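Probable transcriptional regulator (Vibrio vulnificus, PDB 4GHJ) probably binds DNA and regulates transcription through a helix-turn-helix domain of the XRE type. Local coordinates at residues D39-A44 against A81-L86. Numbering follows the deposited sequence.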
loop_
_atom_site.group_PDB
_atom_site.type_symbol
_atom_site.label_atom_id
_atom_site.label_comp_id
_atom_site.label_asym_id
_atom_site.label_seq_id
_atom_site.Cartn_x
_atom_site.Cartn_y
_atom_site.Cartn_z
ATOM N N ASP B 39 7.950 -0.664 -9.493
ATOM C CA ASP B 39 8.594 0.060 -10.579
ATOM C C ASP B 39 8.310 1.566 -10.506
ATOM O O ASP B 39 9.172 2.393 -10.821
ATOM C CB ASP B 39 8.153 -0.516 -11.912
ATOM C CG ASP B 39 9.014 -0.066 -13.052
ATOM O OD1 ASP B 39 10.247 0.081 -12.867
ATOM O OD2 ASP B 39 8.462 0.087 -14.164
ATOM N N ARG B 40 7.113 1.921 -10.054
ATOM C CA ARG B 40 6.752 3.352 -9.872
ATOM C C ARG B 40 7.560 3.971 -8.735
ATOM O O ARG B 40 8.003 5.135 -8.816
ATOM C CB ARG B 40 5.254 3.500 -9.600
ATOM C CG ARG B 40 4.349 3.097 -10.764
ATOM C CD ARG B 40 2.860 3.197 -10.355
ATOM N NE ARG B 40 1.937 2.541 -11.287
ATOM C CZ ARG B 40 0.626 2.413 -11.073
ATOM N NH1 ARG B 40 0.061 2.921 -9.973
ATOM N NH2 ARG B 40 -0.132 1.774 -11.957
ATOM N N LEU B 41 7.801 3.187 -7.679
ATOM C CA LEU B 41 8.600 3.670 -6.551
ATOM C C LEU B 41 10.027 3.904 -7.047
ATOM O O LEU B 41 10.645 4.914 -6.704
ATOM C CB LEU B 41 8.589 2.684 -5.371
ATOM C CG LEU B 41 7.355 2.525 -4.466
ATOM C CD1 LEU B 41 7.555 1.297 -3.536
ATOM C CD2 LEU B 41 7.091 3.779 -3.626
ATOM N N LYS B 42 10.556 2.947 -7.823
ATOM C CA LYS B 42 11.888 3.081 -8.416
ATOM C C LYS B 42 12.011 4.355 -9.279
ATOM O O LYS B 42 12.973 5.109 -9.114
ATOM C CB LYS B 42 12.256 1.842 -9.246
ATOM C CG LYS B 42 13.552 1.949 -10.038
ATOM C CD LYS B 42 13.826 0.671 -10.852
ATOM C CE LYS B 42 15.119 0.796 -11.619
ATOM N NZ LYS B 42 15.268 -0.284 -12.615
ATOM N N GLN B 43 11.068 4.588 -10.181
ATOM C CA GLN B 43 11.153 5.770 -11.060
ATOM C C GLN B 43 10.932 7.097 -10.305
ATOM O O GLN B 43 11.491 8.127 -10.692
ATOM C CB GLN B 43 10.223 5.633 -12.260
ATOM C CG GLN B 43 10.525 4.398 -13.125
ATOM C CD GLN B 43 11.981 4.337 -13.635
ATOM O OE1 GLN B 43 12.620 5.361 -13.891
ATOM N NE2 GLN B 43 12.482 3.127 -13.819
ATOM N N ALA B 44 10.129 7.077 -9.242
ATOM C CA ALA B 44 9.944 8.279 -8.400
ATOM C C ALA B 44 11.293 8.615 -7.735
ATOM O O ALA B 44 11.697 9.767 -7.669
ATOM C CB ALA B 44 8.843 8.061 -7.346
ATOM N N ALA B 81 6.830 4.853 4.735
ATOM C CA ALA B 81 8.127 5.429 5.106
ATOM C C ALA B 81 8.936 5.812 3.868
ATOM O O ALA B 81 9.611 6.833 3.872
ATOM C CB ALA B 81 8.922 4.454 5.962
ATOM N N ILE B 82 8.896 4.969 2.829
ATOM C CA ILE B 82 9.592 5.250 1.556
ATOM C C ILE B 82 8.964 6.456 0.875
ATOM O O ILE B 82 9.687 7.344 0.411
ATOM C CB ILE B 82 9.644 4.012 0.634
ATOM C CG1 ILE B 82 10.497 2.915 1.298
ATOM C CG2 ILE B 82 10.202 4.348 -0.778
ATOM C CD1 ILE B 82 10.558 1.557 0.503
ATOM N N LEU B 83 7.631 6.513 0.840
ATOM C CA LEU B 83 6.933 7.685 0.289
ATOM C C LEU B 83 7.306 8.980 1.042
ATOM O O LEU B 83 7.475 10.044 0.413
ATOM C CB LEU B 83 5.427 7.506 0.303
ATOM C CG LEU B 83 4.816 6.461 -0.626
ATOM C CD1 LEU B 83 3.320 6.338 -0.320
ATOM C CD2 LEU B 83 5.055 6.813 -2.067
HETATM N N MSE B 84 7.402 8.888 2.365
HETATM C CA MSE B 84 7.785 10.035 3.204
HETATM C C MSE B 84 9.213 10.506 2.860
HETATM O O MSE B 84 9.473 11.702 2.771
HETATM C CB MSE B 84 7.681 9.659 4.684
HETATM C CG MSE B 84 6.243 9.399 5.173
HETATM SE SE MSE B 84 6.177 8.657 6.972
HETATM C CE MSE B 84 7.085 10.092 7.919
ATOM N N ALA B 85 10.122 9.550 2.651
ATOM C CA ALA B 85 11.513 9.854 2.254
ATOM C C ALA B 85 11.564 10.566 0.888
ATOM O O ALA B 85 12.411 11.379 0.676
ATOM C CB ALA B 85 12.370 8.576 2.234
ATOM N N LEU B 86 10.633 10.255 -0.015
ATOM C CA LEU B 86 10.555 10.882 -1.333
ATOM C C LEU B 86 9.655 12.141 -1.353
ATOM O O LEU B 86 9.431 12.730 -2.408
ATOM C CB LEU B 86 10.020 9.858 -2.343
ATOM C CG LEU B 86 10.837 8.588 -2.529
ATOM C CD1 LEU B 86 10.083 7.577 -3.394
ATOM C CD2 LEU B 86 12.188 8.921 -3.133
#
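A44, which meets L86 across the contact, is held in helix 30-47 by a 2.9 Å hydrogen bond from A44 N to R40 O. Its CB points at the other segment, and A44 CB touches L86 CD1 at 4.2 Å. L86 CD1 also lies 4.3 Å from L41 O, a plain van der Waals approach to the backbone of the helix. One turn back, L41 does most of the work. Its CB does not point across, but with CG beside the backbone N (chi1 -74°) and chi2 extended at 170°, CD2 is carried to both I82 and L83. L41 CD2 is 4.0 Å from L83 CD2, where the two leucines cross at about a right angle, and 4.3 Å from I82 CG2. V55 of helix 52-59 also touches I82 and L86, while I96 of the second subunit packs on L41. R48 bonds to a carbonyl of each segment, NH1 to A44 O and, weakly, NE to L86 O. Helix 30-47 is thus joined to helix 76-85 and the residue that follows it in the hydrophobic core of an XRE-like helical bundle. Every touching residue is buried and the side chains that meet are all apolar, so direct cohesion here comes from methyl packing.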